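Extracellular subtilisin-like serine proteinase (Vibrio sp. PA-44, PDB 1SH7) probably acts as a secreted, calcium-binding serine endopeptidase of the subtilisin family, cutting peptide bonds within protein substrates for a cold-adapted bacterium. Local coordinates at residues N23-G28 / Y270-S275; G76-S81 / K87-V92; G107-V112 / D138-G143; D113-N118 / V149-A154. All coordinates share one frame; numbering follows the deposited sequence. Where two conformers were deposited one is given.

Contact 1. Residues N23-G28 / Y270-S275; sequences NANFDG and YSLADS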
loop_
_atom_site.group_PDB
_atom_site.type_symbol
_atom_site.label_atom_id
_atom_site.label_comp_id
_atom_site.label_asym_id
_atom_site.label_seq_id
_atom_site.Cartn_x
_atom_site.Cartn_y
_atom_site.Cartn_z
ATOM N N ASN A 23 12.796 -8.928 9.526
ATOM C CA ASN A 23 13.719 -8.077 10.240
ATOM C C ASN A 23 13.389 -6.647 9.866
ATOM O O ASN A 23 13.071 -6.359 8.727
ATOM C CB ASN A 23 15.157 -8.348 9.808
ATOM C CG ASN A 23 15.658 -9.728 10.191
ATOM O OD1 ASN A 23 16.166 -10.451 9.348
ATOM N ND2 ASN A 23 15.584 -10.059 11.458
ATOM N N ALA A 24 13.484 -5.757 10.828
ATOM C CA ALA A 24 13.205 -4.333 10.597
ATOM C C ALA A 24 14.114 -3.466 11.487
ATOM O O ALA A 24 14.415 -3.814 12.638
ATOM C CB ALA A 24 11.741 -4.024 10.901
ATOM N N ASN A 25 14.524 -2.343 10.924
ATOM C CA ASN A 25 15.334 -1.330 11.600
ATOM C C ASN A 25 14.505 -0.095 12.012
ATOM O O ASN A 25 14.951 0.766 12.765
ATOM C CB ASN A 25 16.441 -0.934 10.664
ATOM C CG ASN A 25 17.439 -2.038 10.444
ATOM O OD1 ASN A 25 17.795 -2.365 9.299
ATOM N ND2 ASN A 25 17.904 -2.613 11.523
ATOM N N PHE A 26 13.287 -0.024 11.489
ATOM C CA PHE A 26 12.368 1.075 11.729
ATOM C C PHE A 26 10.988 0.457 11.892
ATOM O O PHE A 26 10.770 -0.700 11.531
ATOM C CB PHE A 26 12.369 2.083 10.566
ATOM C CG PHE A 26 13.694 2.734 10.348
ATOM C CD1 PHE A 26 14.639 2.150 9.538
ATOM C CD2 PHE A 26 14.012 3.906 10.991
ATOM C CE1 PHE A 26 15.889 2.751 9.344
ATOM C CE2 PHE A 26 15.277 4.487 10.824
ATOM C CZ PHE A 26 16.213 3.896 10.023
ATOM N N ASP A 27 10.062 1.229 12.429
ATOM C CA ASP A 27 8.675 0.757 12.588
ATOM C C ASP A 27 7.566 1.788 12.248
ATOM O O ASP A 27 6.419 1.542 12.514
ATOM C CB ASP A 27 8.464 0.209 14.010
ATOM C CG ASP A 27 8.712 1.241 15.072
ATOM O OD1 ASP A 27 8.766 0.854 16.272
ATOM O OD2 ASP A 27 8.874 2.460 14.817
ATOM N N GLY A 28 7.909 2.926 11.663
ATOM C CA GLY A 28 6.897 3.891 11.237
ATOM C C GLY A 28 6.544 4.862 12.333
ATOM O O GLY A 28 5.657 5.703 12.174
ATOM N N TYR A 270 11.490 -4.157 -1.326
ATOM C CA TYR A 270 12.507 -4.449 -0.340
ATOM C C TYR A 270 12.428 -3.374 0.735
ATOM O O TYR A 270 12.372 -2.198 0.428
ATOM C CB TYR A 270 13.888 -4.461 -0.999
ATOM C CG TYR A 270 15.055 -4.823 -0.122
ATOM C CD1 TYR A 270 15.288 -6.142 0.272
ATOM C CD2 TYR A 270 15.986 -3.847 0.265
ATOM C CE1 TYR A 270 16.418 -6.478 1.036
ATOM C CE2 TYR A 270 17.087 -4.173 1.018
ATOM C CZ TYR A 270 17.305 -5.507 1.405
ATOM O OH TYR A 270 18.421 -5.819 2.153
ATOM N N SER A 271 12.433 -3.802 1.990
ATOM C CA SER A 271 12.014 -2.957 3.102
ATOM C C SER A 271 13.182 -2.265 3.821
ATOM O O SER A 271 12.946 -1.397 4.662
ATOM C CB SER A 271 11.267 -3.805 4.125
ATOM O OG SER A 271 12.134 -4.759 4.744
ATOM N N LEU A 272 14.403 -2.685 3.495
ATOM C CA LEU A 272 15.597 -2.332 4.241
ATOM C C LEU A 272 16.426 -1.266 3.536
ATOM O O LEU A 272 16.305 -1.076 2.330
ATOM C CB LEU A 272 16.444 -3.585 4.466
ATOM C CG LEU A 272 15.784 -4.770 5.188
ATOM C CD1 LEU A 272 16.772 -5.957 5.361
ATOM C CD2 LEU A 272 15.253 -4.287 6.538
ATOM N N ALA A 273 17.291 -0.595 4.291
ATOM C CA ALA A 273 17.985 0.585 3.795
ATOM C C ALA A 273 19.300 0.261 3.089
ATOM O O ALA A 273 20.365 0.646 3.573
ATOM C CB ALA A 273 18.245 1.571 4.959
ATOM N N ASP A 274 19.235 -0.408 1.944
ATOM C CA ASP A 274 20.409 -0.622 1.104
ATOM C C ASP A 274 20.012 -0.855 -0.372
ATOM O O ASP A 274 18.872 -1.212 -0.640
ATOM C CB ASP A 274 21.302 -1.725 1.697
ATOM C CG ASP A 274 20.682 -3.104 1.624
ATOM O OD1 ASP A 274 19.913 -3.502 2.546
ATOM O OD2 ASP A 274 20.930 -3.864 0.661
ATOM N N SER A 275 20.923 -0.616 -1.328
ATOM C CA SER A 275 20.515 -0.564 -2.755
ATOM C C SER A 275 20.547 -1.889 -3.551
ATOM O O SER A 275 21.537 -2.624 -3.533
ATOM C CB SER A 275 21.255 0.519 -3.575
ATOM O OG SER A 275 22.311 1.166 -2.897
HETATM O O HOH W 1 11.858 -4.085 7.474
HETATM O O HOH W 2 16.753 -0.589 7.133
#

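Contact 2. Residues G76-S81 / K87-V92; sequences GTIGGS and KNVNIV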
loop_
_atom_site.group_PDB
_atom_site.type_symbol
_atom_site.label_atom_id
_atom_site.label_comp_id
_atom_site.label_asym_id
_atom_site.label_seq_id
_atom_site.Cartn_x
_atom_site.Cartn_y
_atom_site.Cartn_z
ATOM N N GLY A 76 -4.086 -3.192 8.238
ATOM C CA GLY A 76 -3.315 -4.170 8.998
ATOM C C GLY A 76 -1.972 -4.535 8.360
ATOM O O GLY A 76 -0.993 -4.790 9.070
ATOM N N THR A 77 -1.935 -4.635 7.031
ATOM C CA THR A 77 -0.703 -4.972 6.323
ATOM C C THR A 77 0.295 -3.805 6.445
ATOM O O THR A 77 1.482 -4.016 6.662
ATOM C CB THR A 77 -0.995 -5.353 4.857
ATOM O OG1 THR A 77 -1.769 -6.563 4.801
ATOM C CG2 THR A 77 0.305 -5.665 4.062
ATOM N N ILE A 78 -0.184 -2.566 6.454
ATOM C CA ILE A 78 0.698 -1.427 6.671
ATOM C C ILE A 78 1.226 -1.441 8.099
ATOM O O ILE A 78 2.436 -1.296 8.315
ATOM C CB ILE A 78 -0.022 -0.090 6.449
ATOM C CG1 ILE A 78 -0.616 -0.021 5.023
ATOM C CG2 ILE A 78 0.966 1.113 6.732
ATOM C CD1 ILE A 78 -1.380 1.276 4.745
ATOM N N GLY A 79 0.315 -1.614 9.064
ATOM C CA GLY A 79 0.605 -1.237 10.445
ATOM C C GLY A 79 0.219 -2.164 11.580
ATOM O O GLY A 79 0.407 -1.816 12.734
ATOM N N GLY A 80 -0.316 -3.326 11.294
ATOM C CA GLY A 80 -0.662 -4.277 12.332
ATOM C C GLY A 80 0.538 -4.801 13.075
ATOM O O GLY A 80 1.586 -5.035 12.499
ATOM N N SER A 81 0.384 -4.993 14.384
ATOM C CA SER A 81 1.470 -5.533 15.207
ATOM C C SER A 81 2.019 -6.901 14.723
ATOM O O SER A 81 3.234 -7.090 14.629
ATOM C CB SER A 81 0.967 -5.686 16.637
ATOM O OG SER A 81 1.981 -6.190 17.460
ATOM N N LYS A 87 5.260 -1.445 12.372
ATOM C CA LYS A 87 4.479 -1.913 13.516
ATOM C C LYS A 87 4.157 -0.843 14.580
ATOM O O LYS A 87 3.367 -1.092 15.510
ATOM C CB LYS A 87 5.172 -3.139 14.127
ATOM C CG LYS A 87 5.050 -4.387 13.264
ATOM C CD LYS A 87 6.075 -5.442 13.673
ATOM C CE LYS A 87 6.060 -6.686 12.772
ATOM N NZ LYS A 87 4.735 -7.182 12.287
ATOM N N ASN A 88 4.700 0.369 14.409
ATOM C CA ASN A 88 4.303 1.516 15.229
ATOM C C ASN A 88 3.869 2.739 14.464
ATOM O O ASN A 88 3.930 3.859 14.971
ATOM C CB ASN A 88 5.410 1.851 16.250
ATOM C CG ASN A 88 5.261 1.051 17.496
ATOM O OD1 ASN A 88 4.277 1.233 18.230
ATOM N ND2 ASN A 88 6.172 0.093 17.722
ATOM N N VAL A 89 3.376 2.528 13.244
ATOM C CA VAL A 89 2.879 3.617 12.419
ATOM C C VAL A 89 1.519 4.087 12.937
ATOM O O VAL A 89 0.806 3.350 13.609
ATOM C CB VAL A 89 2.797 3.181 10.915
ATOM C CG1 VAL A 89 1.613 2.308 10.672
ATOM C CG2 VAL A 89 2.830 4.381 9.978
ATOM N N ASN A 90 1.194 5.341 12.669
ATOM C CA ASN A 90 -0.149 5.840 12.878
ATOM C C ASN A 90 -1.009 5.556 11.660
ATOM O O ASN A 90 -0.554 5.687 10.514
ATOM C CB ASN A 90 -0.106 7.341 13.182
ATOM C CG ASN A 90 0.685 7.645 14.427
ATOM O OD1 ASN A 90 0.261 7.271 15.510
ATOM N ND2 ASN A 90 1.871 8.299 14.278
ATOM N N ILE A 91 -2.265 5.172 11.900
ATOM C CA ILE A 91 -3.209 4.866 10.835
ATOM C C ILE A 91 -4.383 5.837 10.932
ATOM O O ILE A 91 -4.899 6.035 12.039
ATOM C CB ILE A 91 -3.727 3.404 10.983
ATOM C CG1 ILE A 91 -2.573 2.370 10.820
ATOM C CG2 ILE A 91 -4.877 3.156 10.039
ATOM C CD1 ILE A 91 -2.071 2.185 9.355
ATOM N N VAL A 92 -4.813 6.389 9.791
ATOM C CA VAL A 92 -5.993 7.223 9.696
ATOM C C VAL A 92 -6.921 6.668 8.632
ATOM O O VAL A 92 -6.491 6.464 7.473
ATOM C CB VAL A 92 -5.626 8.713 9.426
ATOM C CG1 VAL A 92 -6.892 9.547 9.280
ATOM C CG2 VAL A 92 -4.762 9.266 10.555
#

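Contact 3. Residues G107-V112 / D138-G143; sequences GVISGV and DSAVQG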
loop_
_atom_site.group_PDB
_atom_site.type_symbol
_atom_site.label_atom_id
_atom_site.label_comp_id
_atom_site.label_asym_id
_atom_site.label_seq_id
_atom_site.Cartn_x
_atom_site.Cartn_y
_atom_site.Cartn_z
ATOM N N GLY A 107 -16.625 10.878 -4.517
ATOM C CA GLY A 107 -16.353 10.561 -3.124
ATOM C C GLY A 107 -14.887 10.183 -2.901
ATOM O O GLY A 107 -14.289 10.549 -1.907
ATOM N N VAL A 108 -14.309 9.415 -3.818
ATOM C CA VAL A 108 -12.884 9.099 -3.768
ATOM C C VAL A 108 -12.015 10.381 -3.889
ATOM O O VAL A 108 -11.057 10.577 -3.108
ATOM C CB VAL A 108 -12.494 8.033 -4.833
ATOM C CG1 VAL A 108 -11.015 7.755 -4.798
ATOM C CG2 VAL A 108 -13.287 6.730 -4.616
ATOM N N ILE A 109 -12.367 11.270 -4.817
ATOM C CA ILE A 109 -11.676 12.549 -4.952
ATOM C C ILE A 109 -11.730 13.351 -3.654
ATOM O O ILE A 109 -10.718 13.902 -3.216
ATOM C CB ILE A 109 -12.268 13.390 -6.193
ATOM C CG1 ILE A 109 -11.846 12.722 -7.489
ATOM C CG2 ILE A 109 -11.842 14.911 -6.121
ATOM C CD1 ILE A 109 -12.608 13.192 -8.699
ATOM N N SER A 110 -12.887 13.369 -2.993
ATOM C CA SER A 110 -13.034 14.093 -1.740
ATOM C C SER A 110 -12.072 13.526 -0.697
ATOM O O SER A 110 -11.476 14.278 0.078
ATOM C CB SER A 110 -14.484 14.003 -1.211
ATOM O OG SER A 110 -15.377 14.694 -2.069
ATOM N N GLY A 111 -11.939 12.201 -0.668
ATOM C CA GLY A 111 -11.021 11.548 0.244
ATOM C C GLY A 111 -9.578 11.929 -0.093
ATOM O O GLY A 111 -8.791 12.192 0.809
ATOM N N VAL A 112 -9.251 11.970 -1.385
ATOM C CA VAL A 112 -7.885 12.297 -1.819
ATOM C C VAL A 112 -7.549 13.748 -1.406
ATOM O O VAL A 112 -6.505 14.007 -0.802
ATOM C CB VAL A 112 -7.717 12.073 -3.334
ATOM C CG1 VAL A 112 -6.394 12.639 -3.852
ATOM C CG2 VAL A 112 -7.879 10.591 -3.671
ATOM N N ASP A 138 -7.495 11.277 -11.534
ATOM C CA ASP A 138 -6.052 11.359 -11.810
ATOM C C ASP A 138 -5.503 12.709 -11.375
ATOM O O ASP A 138 -4.426 12.798 -10.786
ATOM C CB ASP A 138 -5.747 11.205 -13.298
ATOM C CG ASP A 138 -5.967 9.814 -13.820
ATOM O OD1 ASP A 138 -6.301 8.894 -13.030
ATOM O OD2 ASP A 138 -5.791 9.550 -15.055
ATOM N N SER A 139 -6.238 13.766 -11.696
ATOM C CA SER A 139 -5.823 15.135 -11.379
ATOM C C SER A 139 -5.794 15.403 -9.872
ATOM O O SER A 139 -4.854 16.036 -9.357
ATOM C CB SER A 139 -6.715 16.144 -12.122
ATOM O OG SER A 139 -6.490 16.005 -13.515
ATOM N N ALA A 140 -6.779 14.895 -9.150
ATOM C CA ALA A 140 -6.800 15.009 -7.689
ATOM C C ALA A 140 -5.621 14.270 -7.045
ATOM O O ALA A 140 -5.018 14.776 -6.099
ATOM C CB ALA A 140 -8.109 14.468 -7.140
ATOM N N VAL A 141 -5.269 13.089 -7.563
ATOM C CA VAL A 141 -4.173 12.326 -6.992
ATOM C C VAL A 141 -2.879 13.039 -7.287
ATOM O O VAL A 141 -2.050 13.219 -6.385
ATOM C CB VAL A 141 -4.168 10.875 -7.494
ATOM C CG1 VAL A 141 -2.885 10.148 -7.123
ATOM C CG2 VAL A 141 -5.369 10.175 -6.913
ATOM N N GLN A 142 -2.741 13.507 -8.522
ATOM C CA GLN A 142 -1.555 14.251 -8.928
ATOM C C GLN A 142 -1.355 15.478 -8.065
ATOM O O GLN A 142 -0.224 15.803 -7.693
ATOM C CB GLN A 142 -1.679 14.633 -10.385
ATOM C CG GLN A 142 -0.446 15.221 -11.005
ATOM C CD GLN A 142 -0.562 15.143 -12.526
ATOM O OE1 GLN A 142 -1.033 16.090 -13.149
ATOM N NE2 GLN A 142 -0.198 13.973 -13.112
ATOM N N GLY A 143 -2.456 16.159 -7.760
ATOM C CA GLY A 143 -2.482 17.297 -6.877
ATOM C C GLY A 143 -2.062 17.014 -5.443
ATOM O O GLY A 143 -1.303 17.786 -4.863
#

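Contact 4. Residues D113-N118 / V149-A154; sequences DWVAQN and VSFMLA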
loop_
_atom_site.group_PDB
_atom_site.type_symbol
_atom_site.label_atom_id
_atom_site.label_comp_id
_atom_site.label_asym_id
_atom_site.label_seq_id
_atom_site.Cartn_x
_atom_site.Cartn_y
_atom_site.Cartn_z
ATOM N N ASP A 113 -8.448 14.675 -1.711
ATOM C CA ASP A 113 -8.332 16.082 -1.330
ATOM C C ASP A 113 -8.223 16.248 0.196
ATOM O O ASP A 113 -7.480 17.101 0.689
ATOM C CB ASP A 113 -9.563 16.862 -1.815
ATOM C CG ASP A 113 -9.581 17.094 -3.310
ATOM O OD1 ASP A 113 -10.621 17.650 -3.774
ATOM O OD2 ASP A 113 -8.630 16.792 -4.096
ATOM N N TRP A 114 -8.974 15.440 0.940
ATOM C CA TRP A 114 -8.949 15.505 2.396
ATOM C C TRP A 114 -7.574 15.151 2.962
ATOM O O TRP A 114 -7.088 15.770 3.915
ATOM C CB TRP A 114 -10.016 14.567 2.978
ATOM C CG TRP A 114 -10.190 14.707 4.430
ATOM C CD1 TRP A 114 -11.093 15.498 5.069
ATOM C CD2 TRP A 114 -9.415 14.074 5.462
ATOM N NE1 TRP A 114 -10.970 15.353 6.425
ATOM C CE2 TRP A 114 -9.941 14.494 6.696
ATOM C CE3 TRP A 114 -8.365 13.155 5.470
ATOM C CZ2 TRP A 114 -9.443 14.037 7.919
ATOM C CZ3 TRP A 114 -7.863 12.721 6.679
ATOM C CH2 TRP A 114 -8.388 13.171 7.878
ATOM N N VAL A 115 -6.958 14.143 2.370
ATOM C CA VAL A 115 -5.591 13.757 2.757
ATOM C C VAL A 115 -4.617 14.896 2.435
ATOM O O VAL A 115 -3.828 15.296 3.289
ATOM C CB VAL A 115 -5.168 12.433 2.076
ATOM C CG1 VAL A 115 -3.698 12.206 2.197
ATOM C CG2 VAL A 115 -5.961 11.240 2.666
ATOM N N ALA A 116 -4.685 15.470 1.247
ATOM C CA ALA A 116 -3.809 16.602 0.928
ATOM C C ALA A 116 -4.007 17.752 1.940
ATOM O O ALA A 116 -3.029 18.333 2.447
ATOM C CB ALA A 116 -4.051 17.101 -0.476
ATOM N N GLN A 117 -5.258 18.020 2.299
ATOM C CA GLN A 117 -5.552 19.149 3.188
ATOM C C GLN A 117 -5.222 18.861 4.671
ATOM O O GLN A 117 -4.961 19.786 5.424
ATOM C CB GLN A 117 -7.007 19.583 3.068
ATOM C CG GLN A 117 -7.355 20.235 1.739
ATOM C CD GLN A 117 -8.854 20.268 1.464
ATOM O OE1 GLN A 117 -9.666 20.200 2.391
ATOM N NE2 GLN A 117 -9.223 20.363 0.189
ATOM N N ASN A 118 -5.216 17.592 5.080
ATOM C CA ASN A 118 -5.154 17.265 6.492
ATOM C C ASN A 118 -3.904 16.521 6.940
ATOM O O ASN A 118 -3.734 16.281 8.125
ATOM C CB ASN A 118 -6.421 16.475 6.899
ATOM C CG ASN A 118 -7.673 17.332 6.833
ATOM O OD1 ASN A 118 -8.392 17.345 5.811
ATOM N ND2 ASN A 118 -7.935 18.071 7.895
ATOM N N VAL A 149 2.476 14.586 -0.355
ATOM C CA VAL A 149 2.151 13.269 0.178
ATOM C C VAL A 149 2.298 12.185 -0.891
ATOM O O VAL A 149 1.647 12.271 -1.944
ATOM C CB VAL A 149 0.703 13.268 0.724
ATOM C CG1 VAL A 149 0.245 11.853 1.103
ATOM C CG2 VAL A 149 0.612 14.205 1.922
ATOM N N SER A 150 3.151 11.186 -0.631
ATOM C CA SER A 150 3.329 10.067 -1.565
ATOM C C SER A 150 2.057 9.185 -1.594
ATOM O O SER A 150 1.434 8.971 -0.555
ATOM C CB SER A 150 4.521 9.196 -1.138
ATOM O OG SER A 150 5.748 9.879 -1.329
ATOM N N PHE A 151 1.692 8.686 -2.780
ATOM C CA PHE A 151 0.516 7.878 -2.955
ATOM C C PHE A 151 0.895 6.517 -3.536
ATOM O O PHE A 151 1.505 6.462 -4.628
ATOM C CB PHE A 151 -0.500 8.568 -3.886
ATOM C CG PHE A 151 -1.494 9.463 -3.165
ATOM C CD1 PHE A 151 -1.063 10.613 -2.526
ATOM C CD2 PHE A 151 -2.823 9.136 -3.117
ATOM C CE1 PHE A 151 -1.912 11.417 -1.832
ATOM C CE2 PHE A 151 -3.712 9.927 -2.456
ATOM C CZ PHE A 151 -3.266 11.096 -1.804
ATOM N N MET A 152 0.530 5.457 -2.809
ATOM C CA MET A 152 0.660 4.065 -3.249
ATOM C C MET A 152 -0.691 3.608 -3.841
ATOM O O MET A 152 -1.711 3.769 -3.212
ATOM C CB MET A 152 1.067 3.169 -2.087
ATOM C CG MET A 152 2.195 3.724 -1.187
ATOM S SD MET A 152 3.742 3.868 -2.018
ATOM C CE MET A 152 3.848 5.612 -2.268
ATOM N N LEU A 153 -0.674 3.056 -5.055
ATOM C CA LEU A 153 -1.877 2.779 -5.855
ATOM C C LEU A 153 -1.895 1.325 -6.328
ATOM O O LEU A 153 -0.890 0.849 -6.823
ATOM C CB LEU A 153 -1.888 3.695 -7.099
ATOM C CG LEU A 153 -1.612 5.174 -6.817
ATOM C CD1 LEU A 153 -1.428 5.942 -8.136
ATOM C CD2 LEU A 153 -2.692 5.786 -5.971
ATOM N N ALA A 154 -3.029 0.613 -6.189
ATOM C CA ALA A 154 -3.122 -0.746 -6.674
ATOM C C ALA A 154 -3.187 -0.774 -8.195
ATOM O O ALA A 154 -3.906 0.016 -8.812
ATOM C CB ALA A 154 -4.303 -1.427 -6.091
#

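Contact 1. Residues N23-G28 / Y270-S275
Leu272 reaches across to the backbone of Asn23 with a single methyl, and its side chain can be followed outward. Its CB starts above the plane of the Tyr270 ring, two residues back, a little beyond the rim and 3.6 Å from Tyr270 CE2. That ring is held in turn by a hydrogen bond from Tyr270 OH to Asp274 OD1 (2.8 Å), which meets the ring in plane at its edge and uses the carboxylate's syn lone pair. From CB, chi1 of -57° sets CG beside the backbone N and opposite the carbonyl carbon. The branches then part: CD1 stays near Tyr270 OH, 3.6 Å away, whereas CD2 crosses the gap to lie 3.7 Å from Asn23 O and 4.2 Å from Asn25 OD1. This methyl sits between two water bridges, which carry the polar part of the contact because no direct hydrogen bond spans it. One water donates to Asn23 O (2.9 Å) and also pairs with Ser271 OG. The other accepts from Ala273 N (2.9 Å) and donates to Asn25 OD1 (3.0 Å). The result is a thin, hydrated junction between two loops, one near each end of the chain. Asn23 N is also hydrogen-bonded to Asp12 OD1, a ligand residue of a calcium site, so the contact borders that site on one side, while on the other it closes on the inverse gamma turn centred at Ala273.

Contact 2. Residues G76-S81 / K87-V92
Lys87 lays its long side chain alongside the backbone of Gly80 and Ser81, and has more surface buried here than any other residue of the two segments. Its CG passes 3.6 Å from Gly80 O; farther out, the chain runs nearly extended until a bend at chi4 (-38°) turns NZ back onto Ser81 O, 2.8 Å away. The ammonium comes in from above that carbonyl's plane, with a C=O...N angle of 127°. Gly84 O takes a second bond from it, so the charge is wrapped by the turn that follows the helix. The contact belongs to a beta-alpha-beta unit: helix 70-79, which begins at His70, the predicted charge-relay histidine, leads from strand 51-56 to its parallel neighbour 90-95, and this is where the chain turns from helix to strand. Gly79, with no side chain, lies with its CA 3.7 Å from Val89 CG1. Beside it Ile78 offers CG2, which is 4.2 Å from Val89 CG1 and equally far from Ile91 CD1, so one methyl touches both Val89, just before the strand, and Ile91 within it. Away from these, Ile78 also packs on Pro224 and Ala227 of helix 219-236.

Contact 3. Residues G107-V112 / D138-G143
Val112 has chi1 at 170°, which swings CG1 away from its own backbone N and out toward Ala140 and Val141 on the other helix. Val141 has nearly the same torsion (169°), but there it is CG2, the branch lying beside the backbone N, that faces back across the gap. The two valines meet at about a right angle, and Val141 CG2 is 4.1 Å from both methyls of Val112. The closest approach is not between side chains: Val112 CG1 presses on the backbone, 3.4 Å from Ala140 O, and so sits over the peptide that links Ala140 to Val141. One turn earlier, Ile109 sends both branches toward the small methyl of Ala140. Its CG2 is 3.9 Å from Ala140 CB and its CG1 is 4.1 Å from the same atom. Ala140 CB is thus held between Ile109 and Val112, two residues three apart on one helical face. The side-chain contacts are all apolar, and no hydrogen bond crosses between the segments. The short segments run almost exactly parallel, 8° apart, with their axes 9.3 Å from each other at closest approach. Such parallel, side-by-side packing is what successive crossover helices on one side of a parallel sheet adopt in an alpha/beta fold. Helix 105-118 precedes strand 123-127 and helix 135-146 follows it. Beneath the pair, Val112 and Val141 both rest on Met127 of that strand and on Phe151 of strand 150-154.

Contact 4. Residues D113-N118 / V149-A154
Val115 carries the helical side of this contact, facing Val149 and Phe151 at the start of the strand segment. Walking in from the N-terminal end, Asp113 turns away from the strand and packs on Ala140 of helix 135-146, while Trp114 leans on Tyr34 of strand 32-37. Val115 then points toward the strand segment. Its chi1 of 166° carries CG1 clear of its own backbone N, and this one methyl makes both cross-contacts: 4.1 Å to Val149 CG1 and 4.2 Å to Phe151 CZ. The two valines cross at roughly a right angle. Phe151 instead slides past Val115 in the opposite direction, its ring tilted obliquely to the methyl, while Val149 O lies in the ring plane at the edge. Farther along, the strand ends at Ala154, which touches the bound phenylmethanesulfonic acid. Ala116 comes next on the helix, with its methyl at the margin, against Ala144. By Asn118 the helix is closing, with Asn118 N hydrogen-bonded to Val115 O at 3.2 Å. The contact is buried and purely apolar, a helix resting on a parallel sheet. Val115 also covers Tyr34 and Ile36 of strand 32-37, and Phe151 fills the layer between strand 123-127 and helix 135-146.

How the contacts relate
From the N terminus, the loop 23-28 comes first, but its partner 270-275 lies near the other end, so contact 1 closes a loop spanning nearly the whole chain and the other three nest inside it. Contact 2 closes early and locally, where the chain passes from helix 70-79 to strand 90-95; a probable hydrogen bond from Asn88 N to Asp27 O (2.8 Å) joins it to contact 1. After contact 2 has closed, contacts 3 and 4 open, and these two cross each other, since both start from helix 105-118, which meets helix 135-146 in one and strand 150-154 in the other. Phe151 touches Val112 and Val141, merging them into one core, and Trp114 reaches Val92 of contact 2.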